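Side-chain contacts in glucoamylase (Thermoanaerobacterium thermosaccharolyticum, PDB 1LF6), which hydrolyses alpha-1,4-linked glucans as a family 15 glucoamylase, probably releasing beta-D-glucose one unit at a time from the non-reducing chain ends: residues Leu508-Pro511 with Asp512-Phe515; Ala446-Ala449 with Ala450-Ala453. All coordinates share one frame; numbering follows the deposited sequence.

In the fold
Both contacts lie within the family 15 glycosyl hydrolase part of the chain, whose catalytic domain is an (alpha/alpha) barrel of six helical hairpins. Contact 2 comes first along the chain, two buried turns near the start of helix 445-464. Contact 1 follows in the surface loop between strands 501-502 and 516-519. Their centres are 20 Å apart and their nearest atoms about 9 Å, so they do not touch. The side chain of T447 lies about 4 Å from that of E435, the probable proton acceptor, whereas that of F515 stays about 12 Å away, so the helix runs beside the likely catalytic residue and the loop stands further off.

Contact 1 of 2, residues Leu508-Pro511 with Asp512-Phe515; sequences LSDP and DADF. With SO4 (sulfate ion), chain C.
A type I beta turn runs from D510 to A513, closed by A513 N donating to D510 O at 3.1 Å, with the donor standing well above the carbonyl plane (58° out of it). The side chain of D510 folds over the same turn. With CG anti to the backbone N (chi1 178°), its carboxylate reaches forward over the next residues, and OD1 takes the N-H of D512 at 3.2 Å. That bond is fairly straight (161°) but comes down on the carboxylate from above its plane. The other oxygen, OD2, lies 3.6 Å from the methyl CB of A513. This is an Asx turn laid over a beta turn. The carboxylates of D510 and D512 stand nearly perpendicular, with D510 OD1 only 3.7 Å from D512 OD2; if both are charged, the N-H of D512 bonded to D510 OD1 probably eases the repulsion, as do the hydrogen bonds of D512 OD1 with E492 N and T491 OG1. Further out, L508 meets the ring of F515 obliquely, its branch carbon CG 3.5 Å from CD2 of the ring, with CD1 of L508 near that same ring atom and CD2 of L508 near CE2, each 3.9 Å away. S509 OG donates to O3 of a sulfate, probably from the crystallisation liquor, at 2.8 Å; Y443 and K431 also bind this ion.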
loop_
_atom_site.group_PDB
_atom_site.type_symbol
_atom_site.label_atom_id
_atom_site.label_comp_id
_atom_site.label_asym_id
_atom_site.label_seq_id
_atom_site.Cartn_x
_atom_site.Cartn_y
_atom_site.Cartn_z
ATOM N N LEU A 508 21.936 25.405 -6.569
ATOM C CA LEU A 508 23.244 25.782 -7.087
ATOM C C LEU A 508 24.328 25.049 -6.310
ATOM O O LEU A 508 24.043 24.121 -5.554
ATOM C CB LEU A 508 23.463 27.293 -6.944
ATOM C CG LEU A 508 22.520 28.216 -7.720
ATOM C CD1 LEU A 508 22.867 29.667 -7.415
ATOM C CD2 LEU A 508 22.641 27.943 -9.207
ATOM N N SER A 509 25.570 25.481 -6.491
ATOM C CA SER A 509 26.702 24.875 -5.801
ATOM C C SER A 509 27.044 25.642 -4.532
ATOM O O SER A 509 28.144 25.512 -4.004
ATOM C CB SER A 509 27.926 24.850 -6.717
ATOM O OG SER A 509 27.676 24.084 -7.878
ATOM N N ASP A 510 26.100 26.443 -4.046
ATOM C CA ASP A 510 26.321 27.227 -2.838
ATOM C C ASP A 510 25.030 27.344 -2.033
ATOM O O ASP A 510 24.124 28.093 -2.391
ATOM C CB ASP A 510 26.853 28.610 -3.212
ATOM C CG ASP A 510 27.056 29.503 -2.007
ATOM O OD1 ASP A 510 27.259 28.975 -0.892
ATOM O OD2 ASP A 510 27.027 30.738 -2.180
ATOM N N PRO A 511 24.938 26.597 -0.921
ATOM C CA PRO A 511 23.763 26.592 -0.050
ATOM C C PRO A 511 23.499 27.903 0.682
ATOM O O PRO A 511 22.443 28.072 1.292
ATOM C CB PRO A 511 24.051 25.434 0.899
ATOM C CG PRO A 511 25.530 25.521 1.067
ATOM C CD PRO A 511 26.015 25.768 -0.351
ATOM N N ASP A 512 24.446 28.831 0.626
ATOM C CA ASP A 512 24.260 30.114 1.288
ATOM C C ASP A 512 23.658 31.134 0.331
ATOM O O ASP A 512 23.123 32.155 0.755
ATOM C CB ASP A 512 25.589 30.646 1.828
ATOM C CG ASP A 512 26.195 29.742 2.886
ATOM O OD1 ASP A 512 25.474 29.358 3.828
ATOM O OD2 ASP A 512 27.398 29.423 2.775
ATOM N N ALA A 513 23.731 30.851 -0.965
ATOM C CA ALA A 513 23.191 31.769 -1.962
ATOM C C ALA A 513 21.673 31.749 -1.994
ATOM O O ALA A 513 21.036 30.838 -1.462
ATOM C CB ALA A 513 23.739 31.425 -3.342
ATOM N N ASP A 514 21.104 32.778 -2.613
ATOM C CA ASP A 514 19.669 32.888 -2.759
ATOM C C ASP A 514 19.297 32.103 -4.014
ATOM O O ASP A 514 20.024 32.122 -5.002
ATOM C CB ASP A 514 19.268 34.360 -2.906
ATOM C CG ASP A 514 19.463 35.148 -1.620
ATOM O OD1 ASP A 514 19.435 36.393 -1.673
ATOM O OD2 ASP A 514 19.640 34.519 -0.552
ATOM N N PHE A 515 18.175 31.396 -3.961
ATOM C CA PHE A 515 17.714 30.600 -5.088
ATOM C C PHE A 515 16.281 30.195 -4.778
ATOM O O PHE A 515 16.021 29.487 -3.806
ATOM C CB PHE A 515 18.620 29.373 -5.258
ATOM C CG PHE A 515 18.329 28.557 -6.487
ATOM C CD1 PHE A 515 17.354 27.566 -6.467
ATOM C CD2 PHE A 515 19.042 28.768 -7.664
ATOM C CE1 PHE A 515 17.094 26.798 -7.597
ATOM C CE2 PHE A 515 18.787 28.005 -8.803
ATOM C CZ PHE A 515 17.811 27.018 -8.767
HETATM S S SO4 C . 25.260 23.844 -10.342
HETATM O O1 SO4 C . 23.983 23.161 -10.053
HETATM O O2 SO4 C . 25.225 24.380 -11.722
HETATM O O3 SO4 C . 25.454 24.959 -9.392
HETATM O O4 SO4 C . 26.378 22.890 -10.210
#

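Contact 2 of 2, residues Ala446-Ala449 with Ala450-Ala453; sequences ATMA and AEVA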
loop_
_atom_site.group_PDB
_atom_site.type_symbol
_atom_site.label_atom_id
_atom_site.label_comp_id
_atom_site.label_asym_id
_atom_site.label_seq_id
_atom_site.Cartn_x
_atom_site.Cartn_y
_atom_site.Cartn_z
ATOM N N ALA A 446 19.842 13.713 1.489
ATOM C CA ALA A 446 19.347 12.338 1.485
ATOM C C ALA A 446 19.809 11.612 0.231
ATOM O O ALA A 446 20.319 10.497 0.310
ATOM C CB ALA A 446 17.821 12.315 1.564
ATOM N N THR A 447 19.629 12.241 -0.927
ATOM C CA THR A 447 20.044 11.629 -2.191
ATOM C C THR A 447 21.563 11.427 -2.246
ATOM O O THR A 447 22.040 10.361 -2.639
ATOM C CB THR A 447 19.615 12.486 -3.393
ATOM O OG1 THR A 447 18.187 12.615 -3.396
ATOM C CG2 THR A 447 20.070 11.843 -4.698
ATOM N N MET A 448 22.325 12.445 -1.865
ATOM C CA MET A 448 23.776 12.316 -1.871
ATOM C C MET A 448 24.248 11.237 -0.892
ATOM O O MET A 448 25.257 10.578 -1.138
ATOM C CB MET A 448 24.436 13.649 -1.539
ATOM C CG MET A 448 24.293 14.681 -2.654
ATOM S SD MET A 448 25.228 16.159 -2.308
ATOM C CE MET A 448 26.875 15.624 -2.733
ATOM N N ALA A 449 23.522 11.062 0.213
ATOM C CA ALA A 449 23.881 10.039 1.190
ATOM C C ALA A 449 23.756 8.679 0.521
ATOM O O ALA A 449 24.615 7.806 0.683
ATOM C CB ALA A 449 22.958 10.106 2.415
ATOM N N ALA A 450 22.674 8.507 -0.232
ATOM C CA ALA A 450 22.422 7.260 -0.947
ATOM C C ALA A 450 23.493 7.019 -2.005
ATOM O O ALA A 450 23.925 5.882 -2.197
ATOM C CB ALA A 450 21.043 7.300 -1.605
ATOM N N GLU A 451 23.911 8.087 -2.689
ATOM C CA GLU A 451 24.931 7.984 -3.729
ATOM C C GLU A 451 26.293 7.589 -3.168
ATOM O O GLU A 451 27.016 6.803 -3.786
ATOM C CB GLU A 451 25.062 9.307 -4.501
ATOM C CG GLU A 451 23.826 9.670 -5.331
ATOM C CD GLU A 451 23.987 10.972 -6.084
ATOM O OE1 GLU A 451 24.435 10.940 -7.250
ATOM O OE2 GLU A 451 23.674 12.037 -5.508
ATOM N N VAL A 452 26.650 8.149 -2.016
ATOM C CA VAL A 452 27.929 7.834 -1.371
ATOM C C VAL A 452 27.923 6.376 -0.897
ATOM O O VAL A 452 28.881 5.639 -1.120
ATOM C CB VAL A 452 28.199 8.759 -0.152
ATOM C CG1 VAL A 452 29.392 8.233 0.650
ATOM C CG2 VAL A 452 28.482 10.179 -0.630
ATOM N N ALA A 453 26.841 5.976 -0.233
ATOM C CA ALA A 453 26.705 4.607 0.254
ATOM C C ALA A 453 26.720 3.620 -0.917
ATOM O O ALA A 453 27.401 2.593 -0.878
ATOM C CB ALA A 453 25.414 4.463 1.036
#
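Four consecutive i to i+4 hydrogen bonds tie A446-A449 to A450-A453 in regular alpha-helical fashion: A446 O accepts from A450 N, T447 O from E451 N, M448 O from V452 N and A449 O from A453 N, the last the straightest at 168°. Every carbonyl of the first four residues is therefore satisfied by the backbone one turn on. At the near end T447 N donates to S444 OG, and at the far end V452 O accepts from T456 OG1. With CG anti to its own carbonyl carbon (chi1 -67°), E451 runs back along the helix, CG passing 3.3 Å from T447 O. Its OE2 comes to 3.6 Å from CA of M448 and 3.7 Å from CG2 of T447, and the side chain packs on W481 and L395. With an alanine here, a gap would probably open beside T447 and M448, and W481 and L395 would lose the side chain they pack on. V452 CG2 rests 3.3 Å from M448 O. Around these buried turns, within the (alpha/alpha) barrel domain, M448, E451 and V452 pack on helix 468-489, T447, A450, E451 and A453 touch helix 395-407, and V452 and A453 also meet helix 676-682.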